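Side-chain contacts in Dye-decolorizing peroxidase (Irpex lacteus, PDB 7D8M), which is a heme b protein of the DyP family that probably acts as a peroxidase, oxidising dyes with hydrogen peroxide: residues D104-S107 with T108-E111; A61-P64 with L65-N69; E129-T132 with A133-D137. One frame throughout, in Å; residues are numbered along the deposited sequence.

Contact 1 (D104-S107 with T108-E111); sequences DDTS and TWEE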
ATOM      1  N   ASP A 104       7.790  14.192   1.906  1.00 28.85           N
ATOM      2  CA  ASP A 104       6.516  14.882   2.015  1.00 33.43           C
ATOM      3  C   ASP A 104       6.709  16.359   2.330  1.00 31.57           C
ATOM      4  O   ASP A 104       7.626  16.754   3.057  1.00 32.94           O
ATOM      5  CB  ASP A 104       5.653  14.258   3.125  1.00 29.20           C
ATOM      6  CG  ASP A 104       4.815  13.097   2.635  1.00 30.94           C
ATOM      7  OD1 ASP A 104       5.090  12.578   1.530  1.00 29.31           O
ATOM      8  OD2 ASP A 104       3.877  12.708   3.363  1.00 28.26           O
ATOM      9  N   ASP A 105       5.813  17.169   1.788  1.00 31.18           N
ATOM     10  CA  ASP A 105       5.637  18.561   2.171  1.00 31.58           C
ATOM     11  C   ASP A 105       4.327  18.605   2.952  1.00 34.79           C
ATOM     12  O   ASP A 105       3.250  18.466   2.367  1.00 35.18           O
ATOM     13  CB  ASP A 105       5.621  19.444   0.921  1.00 37.07           C
ATOM     14  CG  ASP A 105       5.166  20.863   1.188  1.00 42.32           C
ATOM     15  OD1 ASP A 105       5.070  21.279   2.364  1.00 39.27           O
ATOM     16  OD2 ASP A 105       4.900  21.574   0.193  1.00 46.44           O
ATOM     17  N   THR A 106       4.418  18.760   4.280  1.00 33.11           N
ATOM     18  CA  THR A 106       3.232  18.605   5.119  1.00 33.80           C
ATOM     19  C   THR A 106       2.196  19.696   4.896  1.00 31.84           C
ATOM     20  O   THR A 106       1.098  19.595   5.447  1.00 33.34           O
ATOM     21  CB  THR A 106       3.616  18.555   6.603  1.00 34.89           C
ATOM     22  OG1 THR A 106       4.382  19.719   6.950  1.00 40.70           O
ATOM     23  CG2 THR A 106       4.442  17.301   6.895  1.00 34.58           C
ATOM     24  N   SER A 107       2.496  20.716   4.090  1.00 33.17           N
ATOM     25  CA  SER A 107       1.476  21.706   3.766  1.00 31.72           C
ATOM     26  C   SER A 107       0.309  21.095   3.002  1.00 33.79           C
ATOM     27  O   SER A 107      -0.765  21.702   2.947  1.00 34.63           O
ATOM     28  CB  SER A 107       2.081  22.867   2.969  1.00 35.21           C
ATOM     29  OG  SER A 107       2.471  22.467   1.664  1.00 39.71           O
ATOM     30  N   THR A 108       0.482  19.908   2.423  1.00 32.34           N
ATOM     31  CA  THR A 108      -0.607  19.225   1.742  1.00 30.04           C
ATOM     32  C   THR A 108      -1.295  18.174   2.615  1.00 30.98           C
ATOM     33  O   THR A 108      -2.210  17.498   2.135  1.00 31.28           O
ATOM     34  CB  THR A 108      -0.101  18.594   0.429  1.00 27.58           C
ATOM     35  OG1 THR A 108       0.905  17.602   0.699  1.00 28.48           O
ATOM     36  CG2 THR A 108       0.501  19.674  -0.474  1.00 32.98           C
ATOM     37  N   TRP A 109      -0.916  18.052   3.890  1.00 30.35           N
ATOM     38  CA  TRP A 109      -1.467  17.012   4.753  1.00 30.16           C
ATOM     39  C   TRP A 109      -2.855  17.386   5.255  1.00 33.73           C
ATOM     40  O   TRP A 109      -3.127  18.549   5.566  1.00 32.23           O
ATOM     41  CB  TRP A 109      -0.561  16.774   5.959  1.00 29.70           C
ATOM     42  CG  TRP A 109       0.533  15.824   5.714  1.00 29.96           C
ATOM     43  CD1 TRP A 109       1.299  15.727   4.587  1.00 28.92           C
ATOM     44  CD2 TRP A 109       1.014  14.826   6.616  1.00 30.17           C
ATOM     45  NE1 TRP A 109       2.228  14.730   4.735  1.00 30.26           N
ATOM     46  CE2 TRP A 109       2.072  14.158   5.971  1.00 27.56           C
ATOM     47  CE3 TRP A 109       0.647  14.424   7.904  1.00 30.30           C
ATOM     48  CZ2 TRP A 109       2.763  13.105   6.568  1.00 26.92           C
ATOM     49  CZ3 TRP A 109       1.338  13.382   8.498  1.00 28.86           C
ATOM     50  CH2 TRP A 109       2.383  12.735   7.829  1.00 27.63           C
ATOM     51  N   GLU A 110      -3.737  16.387   5.329  1.00 33.24           N
ATOM     52  CA  GLU A 110      -4.957  16.536   6.110  1.00 32.90           C
ATOM     53  C   GLU A 110      -4.604  16.964   7.526  1.00 31.31           C
ATOM     54  O   GLU A 110      -3.678  16.427   8.136  1.00 31.43           O
ATOM     55  CB  GLU A 110      -5.736  15.220   6.155  1.00 33.56           C
ATOM     56  CG  GLU A 110      -6.164  14.691   4.801  1.00 36.86           C
ATOM     57  CD  GLU A 110      -7.247  15.534   4.138  1.00 40.12           C
ATOM     58  OE1 GLU A 110      -8.012  16.218   4.859  1.00 42.08           O
ATOM     59  OE2 GLU A 110      -7.315  15.508   2.883  1.00 44.28           O
ATOM     60  N   GLU A 111      -5.357  17.932   8.051  1.00 35.07           N
ATOM     61  CA  GLU A 111      -4.992  18.541   9.328  1.00 34.66           C
ATOM     62  C   GLU A 111      -4.934  17.511  10.452  1.00 37.15           C
ATOM     63  O   GLU A 111      -4.017  17.542  11.282  1.00 34.38           O
ATOM     64  CB  GLU A 111      -5.978  19.657   9.671  1.00 40.57           C
ATOM     65  CG  GLU A 111      -5.653  20.394  10.954  1.00 41.52           C
ATOM     66  CD  GLU A 111      -4.320  21.123  10.886  1.00 45.24           C
ATOM     67  OE1 GLU A 111      -3.913  21.531   9.773  1.00 50.46           O
ATOM     68  OE2 GLU A 111      -3.679  21.292  11.949  1.00 48.17           O
TER
HETATM   69  O   HOH W   1       2.835  15.987   1.436  1.00 40.73           O
HETATM   70  O   HOH W   2      -2.046  21.213   5.815  1.00 36.86           O

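Contact 2 (A61-P64 with L65-N69); sequences ANQP and LAFVN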
ATOM      1  N   ALA A  61     -21.143 -18.284   5.514  1.00 43.06           N
ATOM      2  CA  ALA A  61     -22.192 -18.352   6.528  1.00 44.91           C
ATOM      3  C   ALA A  61     -21.772 -17.681   7.830  1.00 41.88           C
ATOM      4  O   ALA A  61     -22.601 -17.079   8.519  1.00 47.08           O
ATOM      5  CB  ALA A  61     -22.575 -19.807   6.784  1.00 44.18           C
ATOM      6  N   ASN A  62     -20.493 -17.778   8.196  1.00 40.01           N
ATOM      7  CA  ASN A  62     -20.024 -17.201   9.449  1.00 42.49           C
ATOM      8  C   ASN A  62     -19.434 -15.809   9.278  1.00 42.91           C
ATOM      9  O   ASN A  62     -18.722 -15.334  10.172  1.00 43.43           O
ATOM     10  CB  ASN A  62     -19.002 -18.128  10.108  1.00 43.28           C
ATOM     11  CG  ASN A  62     -19.481 -19.561  10.164  1.00 51.50           C
ATOM     12  OD1 ASN A  62     -20.602 -19.833  10.613  1.00 59.30           O
ATOM     13  ND2 ASN A  62     -18.638 -20.488   9.722  1.00 50.68           N
ATOM     14  N   GLN A  63     -19.721 -15.145   8.165  1.00 40.38           N
ATOM     15  CA  GLN A  63     -19.142 -13.822   8.015  1.00 38.82           C
ATOM     16  C   GLN A  63     -20.126 -12.745   8.439  1.00 37.47           C
ATOM     17  O   GLN A  63     -21.308 -12.812   8.085  1.00 39.53           O
ATOM     18  CB  GLN A  63     -18.736 -13.583   6.565  1.00 35.96           C
ATOM     19  CG  GLN A  63     -17.634 -14.495   6.086  1.00 38.56           C
ATOM     20  CD  GLN A  63     -17.256 -14.212   4.646  1.00 40.03           C
ATOM     21  OE1 GLN A  63     -17.957 -13.480   3.946  1.00 43.96           O
ATOM     22  NE2 GLN A  63     -16.141 -14.782   4.198  1.00 40.79           N
ATOM     23  N   PRO A  64     -19.679 -11.735   9.177  1.00 34.62           N
ATOM     24  CA  PRO A  64     -20.570 -10.629   9.538  1.00 35.55           C
ATOM     25  C   PRO A  64     -20.805  -9.710   8.343  1.00 36.07           C
ATOM     26  O   PRO A  64     -20.167  -9.823   7.298  1.00 35.53           O
ATOM     27  CB  PRO A  64     -19.807  -9.917  10.658  1.00 36.48           C
ATOM     28  CG  PRO A  64     -18.366 -10.194  10.357  1.00 38.46           C
ATOM     29  CD  PRO A  64     -18.292 -11.513   9.622  1.00 38.45           C
ATOM     30  N   LEU A  65     -21.746  -8.778   8.517  1.00 36.06           N
ATOM     31  CA  LEU A  65     -22.090  -7.890   7.410  1.00 38.54           C
ATOM     32  C   LEU A  65     -20.941  -6.951   7.050  1.00 37.54           C
ATOM     33  O   LEU A  65     -20.837  -6.522   5.895  1.00 31.95           O
ATOM     34  CB  LEU A  65     -23.350  -7.099   7.748  1.00 34.57           C
ATOM     35  CG  LEU A  65     -24.630  -7.932   7.660  1.00 39.68           C
ATOM     36  CD1 LEU A  65     -25.853  -7.061   7.879  1.00 38.31           C
ATOM     37  CD2 LEU A  65     -24.703  -8.623   6.313  1.00 40.79           C
ATOM     38  N   ALA A  66     -20.080  -6.616   8.011  1.00 36.30           N
ATOM     39  CA  ALA A  66     -18.887  -5.826   7.732  1.00 31.14           C
ATOM     40  C   ALA A  66     -17.709  -6.452   8.455  1.00 31.30           C
ATOM     41  O   ALA A  66     -17.856  -6.925   9.582  1.00 29.02           O
ATOM     42  CB  ALA A  66     -19.051  -4.370   8.177  1.00 28.54           C
ATOM     43  N   PHE A  67     -16.549  -6.463   7.797  1.00 30.64           N
ATOM     44  CA  PHE A  67     -15.307  -6.868   8.440  1.00 28.90           C
ATOM     45  C   PHE A  67     -14.720  -5.678   9.187  1.00 32.34           C
ATOM     46  O   PHE A  67     -14.774  -4.543   8.705  1.00 31.07           O
ATOM     47  CB  PHE A  67     -14.293  -7.372   7.409  1.00 31.40           C
ATOM     48  CG  PHE A  67     -14.774  -8.541   6.585  1.00 35.33           C
ATOM     49  CD1 PHE A  67     -15.849  -9.325   7.000  1.00 32.18           C
ATOM     50  CD2 PHE A  67     -14.135  -8.865   5.392  1.00 36.23           C
ATOM     51  CE1 PHE A  67     -16.280 -10.401   6.230  1.00 34.52           C
ATOM     52  CE2 PHE A  67     -14.556  -9.947   4.623  1.00 34.82           C
ATOM     53  CZ  PHE A  67     -15.626 -10.715   5.045  1.00 37.54           C
ATOM     54  N   VAL A  68     -14.156  -5.926  10.366  1.00 29.90           N
ATOM     55  CA  VAL A  68     -13.619  -4.846  11.183  1.00 30.18           C
ATOM     56  C   VAL A  68     -12.218  -5.210  11.634  1.00 29.29           C
ATOM     57  O   VAL A  68     -11.985  -6.311  12.148  1.00 26.65           O
ATOM     58  CB  VAL A  68     -14.504  -4.520  12.401  1.00 31.66           C
ATOM     59  CG1 VAL A  68     -13.960  -3.294  13.107  1.00 28.44           C
ATOM     60  CG2 VAL A  68     -15.936  -4.266  11.976  1.00 30.36           C
ATOM     61  N   ASN A  69     -11.283  -4.289  11.433  1.00 27.59           N
ATOM     62  CA  ASN A  69      -9.937  -4.435  11.950  1.00 25.32           C
ATOM     63  C   ASN A  69      -9.592  -3.185  12.745  1.00 26.10           C
ATOM     64  O   ASN A  69     -10.234  -2.141  12.608  1.00 24.74           O
ATOM     65  CB  ASN A  69      -8.927  -4.666  10.826  1.00 25.24           C
ATOM     66  CG  ASN A  69      -8.748  -6.132  10.495  1.00 27.12           C
ATOM     67  OD1 ASN A  69      -7.790  -6.508   9.830  1.00 28.28           O
ATOM     68  ND2 ASN A  69      -9.668  -6.968  10.955  1.00 27.54           N
TER

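Contact 3 (E129-T132 with A133-D137); sequences ESIT and AQYRD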
ATOM      1  N   GLU A 129     -21.954   1.342   1.580  1.00 39.30           N
ATOM      2  CA  GLU A 129     -21.622   2.438   2.482  1.00 36.83           C
ATOM      3  C   GLU A 129     -22.647   2.592   3.593  1.00 39.11           C
ATOM      4  O   GLU A 129     -22.327   3.174   4.634  1.00 37.18           O
ATOM      5  CB  GLU A 129     -21.493   3.741   1.696  1.00 40.54           C
ATOM      6  CG  GLU A 129     -20.296   3.718   0.769  1.00 39.59           C
ATOM      7  CD  GLU A 129     -20.115   5.000  -0.031  1.00 47.97           C
ATOM      8  OE1 GLU A 129     -21.096   5.772  -0.153  1.00 48.97           O
ATOM      9  OE2 GLU A 129     -18.984   5.227  -0.535  1.00 39.30           O
ATOM     10  N   SER A 130     -23.871   2.091   3.394  1.00 38.49           N
ATOM     11  CA  SER A 130     -24.854   2.079   4.470  1.00 39.73           C
ATOM     12  C   SER A 130     -24.386   1.217   5.637  1.00 35.05           C
ATOM     13  O   SER A 130     -24.558   1.592   6.804  1.00 37.57           O
ATOM     14  CB  SER A 130     -26.202   1.590   3.938  1.00 35.62           C
ATOM     15  OG  SER A 130     -26.956   1.018   4.986  1.00 50.29           O
ATOM     16  N   ILE A 131     -23.797   0.057   5.342  1.00 35.28           N
ATOM     17  CA  ILE A 131     -23.363  -0.837   6.413  1.00 32.60           C
ATOM     18  C   ILE A 131     -22.105  -0.309   7.099  1.00 32.93           C
ATOM     19  O   ILE A 131     -21.982  -0.387   8.327  1.00 26.73           O
ATOM     20  CB  ILE A 131     -23.155  -2.260   5.868  1.00 34.58           C
ATOM     21  CG1 ILE A 131     -24.470  -2.823   5.319  1.00 37.36           C
ATOM     22  CG2 ILE A 131     -22.638  -3.182   6.951  1.00 34.65           C
ATOM     23  CD1 ILE A 131     -24.325  -4.205   4.755  1.00 37.18           C
ATOM     24  N   THR A 132     -21.133   0.214   6.333  1.00 31.71           N
ATOM     25  CA  THR A 132     -19.961   0.787   6.996  1.00 28.16           C
ATOM     26  C   THR A 132     -20.356   1.969   7.875  1.00 28.68           C
ATOM     27  O   THR A 132     -19.769   2.173   8.945  1.00 28.29           O
ATOM     28  CB  THR A 132     -18.883   1.225   5.986  1.00 27.04           C
ATOM     29  OG1 THR A 132     -19.385   2.302   5.189  1.00 28.20           O
ATOM     30  CG2 THR A 132     -18.424   0.059   5.104  1.00 25.29           C
ATOM     31  N   ALA A 133     -21.358   2.748   7.454  1.00 29.22           N
ATOM     32  CA  ALA A 133     -21.819   3.853   8.287  1.00 29.10           C
ATOM     33  C   ALA A 133     -22.514   3.331   9.540  1.00 32.88           C
ATOM     34  O   ALA A 133     -22.376   3.908  10.626  1.00 28.89           O
ATOM     35  CB  ALA A 133     -22.757   4.752   7.485  1.00 30.63           C
ATOM     36  N   GLN A 134     -23.253   2.231   9.396  1.00 32.05           N
ATOM     37  CA  GLN A 134     -23.896   1.570  10.528  1.00 36.55           C
ATOM     38  C   GLN A 134     -22.871   1.157  11.573  1.00 36.03           C
ATOM     39  O   GLN A 134     -23.019   1.461  12.766  1.00 34.41           O
ATOM     40  CB  GLN A 134     -24.654   0.347  10.020  1.00 36.47           C
ATOM     41  CG  GLN A 134     -26.020   0.111  10.631  1.00 47.28           C
ATOM     42  CD  GLN A 134     -26.940  -0.595   9.646  1.00 51.99           C
ATOM     43  OE1 GLN A 134     -26.584  -1.634   9.080  1.00 50.63           O
ATOM     44  NE2 GLN A 134     -28.119  -0.025   9.423  1.00 59.68           N
ATOM     45  N   TYR A 135     -21.832   0.435  11.141  1.00 32.51           N
ATOM     46  CA  TYR A 135     -20.781   0.013  12.061  1.00 33.20           C
ATOM     47  C   TYR A 135     -20.092   1.210  12.705  1.00 30.08           C
ATOM     48  O   TYR A 135     -19.747   1.175  13.893  1.00 32.05           O
ATOM     49  CB  TYR A 135     -19.768  -0.861  11.328  1.00 28.34           C
ATOM     50  CG  TYR A 135     -20.139  -2.323  11.312  1.00 30.26           C
ATOM     51  CD1 TYR A 135     -21.265  -2.765  10.622  1.00 30.46           C
ATOM     52  CD2 TYR A 135     -19.374  -3.264  11.994  1.00 28.67           C
ATOM     53  CE1 TYR A 135     -21.617  -4.104  10.609  1.00 32.74           C
ATOM     54  CE2 TYR A 135     -19.726  -4.611  11.990  1.00 31.00           C
ATOM     55  CZ  TYR A 135     -20.844  -5.022  11.291  1.00 29.52           C
ATOM     56  OH  TYR A 135     -21.195  -6.351  11.270  1.00 31.02           O
ATOM     57  N   ARG A 136     -19.877   2.280  11.936  1.00 31.47           N
ATOM     58  CA  ARG A 136     -19.331   3.506  12.513  1.00 30.67           C
ATOM     59  C   ARG A 136     -20.273   4.073  13.573  1.00 32.42           C
ATOM     60  O   ARG A 136     -19.842   4.433  14.675  1.00 32.52           O
ATOM     61  CB  ARG A 136     -19.084   4.537  11.413  1.00 28.38           C
ATOM     62  CG  ARG A 136     -18.301   5.771  11.846  1.00 28.69           C
ATOM     63  CD  ARG A 136     -19.155   7.018  12.053  1.00 33.08           C
ATOM     64  NE  ARG A 136     -20.384   7.076  11.258  1.00 36.86           N
ATOM     65  CZ  ARG A 136     -20.509   7.700  10.091  1.00 38.81           C
ATOM     66  NH1 ARG A 136     -19.468   8.304   9.537  1.00 35.77           N
ATOM     67  NH2 ARG A 136     -21.680   7.707   9.472  1.00 41.42           N
ATOM     68  N   ASP A 137     -21.560   4.193  13.241  1.00 30.62           N
ATOM     69  CA  ASP A 137     -22.526   4.724  14.198  1.00 34.55           C
ATOM     70  C   ASP A 137     -22.551   3.878  15.463  1.00 32.63           C
ATOM     71  O   ASP A 137     -22.628   4.411  16.576  1.00 32.42           O
ATOM     72  CB  ASP A 137     -23.926   4.779  13.581  1.00 35.53           C
ATOM     73  CG  ASP A 137     -24.073   5.861  12.519  1.00 38.18           C
ATOM     74  OD1 ASP A 137     -23.195   6.742  12.393  1.00 34.24           O
ATOM     75  OD2 ASP A 137     -25.095   5.831  11.805  1.00 41.07           O
TER

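Contact 1 (D104-S107 with T108-E111)
D105 O and T106 O accept from the backbone N of T108 and W109, each three residues on, so the chain here coils through a short 3-10 turn. The T108 N to D105 O bond is 3.1 Å and nearly straight (175°). An Asx turn starts it off: D105 OD1 takes S107 N from above its carboxylate plane at 3.1 Å. Water 1, in the plane of the indole at its edge, donates to T108 OG1 at 2.6 Å and takes a weak bond from D105 N. T108 OG1 also bonds to S430 O. W109 carries the side-chain contact. T106 CG2 sits over one face of the indole, 4.0 Å from the centroid of its five-membered ring, as a CH-pi contact. The T106 methyl is brought there by lying anti to its own carbonyl carbon. At the ring edge, W109 NE1 donates to D104 OD2 at 2.9 Å, with the carboxylate turned 81° from the ring. The bond is bent, and the place of OD2 is less sure. D104 OD2 also bridges to R222, and OD1 bonds to Q404. A leucine in place of W109 would probably leave D104 without its indole donor and the T106 methyl without a ring to rest on. The indole packs against helix 95-102, edge-to-face with F96. T108 and E110 lean on strand 428-438, so this loop joins the first half of the chain to the second sheet.

Contact 2 (A61-P64 with L65-N69)
N69 ND2 is gripped by two backbone carbonyls, V68 O at 2.7 Å and T51 O. The bond to V68 O has a good angle at the hydrogen (164°), and V68 O lies close to the N69 amide plane. It is met from above its own carbonyl plane. N69 OD1 takes D15 N, so both ends of this buried amide are used and its flip is fixed. Across the contact, F67 is the centre, met by an amide and a proline ring. Q63 reaches the ring from the preceding loop. Its OE1 lies at the ring edge, near the plane, 3.8 Å from F67 CZ. The amide and the ring stand at right angles to each other. Beyond CG the Q63 chain is extended (chi2 -179°), which carries the amide out along the ring to its far end. There Q63 NE2 donates to T55 O, and that bond helps to hold the amide in place. Closer to the backbone, Q63 CB lies 4.0 Å from F67 CE1. P64 adds its ring: P64 CD is 4.1 Å from F67 CE1, and the two side chains cross at about a right angle. P64 CG also comes to 3.4 Å from A66 O. K22 makes a cation-pi contact with the F67 ring. Q63 and P64 thus pack against the F67 ring where the loop enters the strand. L65, exposed, still touches I131 of helix 129-143. F67 pairs by its backbone with G125, and N69 with L123, both of strand 120-126, so 67-72 joins the sheet as an outermost strand. F67 also rests on I56 of helix 53-57, while P64 and V68 pack on Y135 of helix 129-143.

Contact 3 (E129-T132 with A133-D137)
I131 and Y135, one helical turn apart, lie side by side and point the same way. This is the close-packed part of the contact. I131 CG2 reaches Y135 CE1 at 3.9 Å and stands equally near CD1. The methyl is anti to the backbone N of I131, which swings it toward the tyrosine. I131 O lies at the edge of the same ring, 3.4 Å from Y135 CD1, while it accepts Y135 N at 2.9 Å in a nearly straight bond (170°). The phenol end reaches further, and Y135 OH takes a weak hydrogen bond from A66 N. Next to this pair, T132 is buried and faces I124 and S126 of strand 120-126. T132 OG1 lies 3.1 Å from E129 O, and that same carbonyl oxygen accepts A133 N at 3.0 Å. The loose side holds E129, S130 and Q134. All three are exposed, and Q134 meets the turn before it mainly with its CB, 3.2 Å from I131 O. R136 is only partly exposed and lies on K26 and V28 of strand 24-32. It forms a salt bridge with D137, R136 NE to D137 OD1 at 3.0 Å, met from above the carboxylate plane. R136 NH1 has a second acid, D152 of strand 147-156. The helix is therefore amphipathic. Its packed face, with I131, T132 and Y135, lies toward the sheet and the loop before strand 67-72. With two acids as partners, the guanidinium of R136 is probably kept charged and limited in its turning.

How the contacts relate
From the N terminus, contact 2 comes first, where the loop after helix 53-57 enters strand 67-72. Contact 1 follows, in the loop between helix 95-102 and strand 120-126. Contact 3 comes last, at the start of helix 129-143. Each is one unbroken stretch that closes only a local turn, and the three run in series without nesting or crossing. Contacts 2 and 3 meet in space: V68 CG2 is 3.6 Å from Y135 CD2, which ties the helix to the edge strand of the first, ferredoxin-like sheet. Contact 1 stands apart, its nearest atoms about 15 Å from contact 3, and faces the second sheet instead.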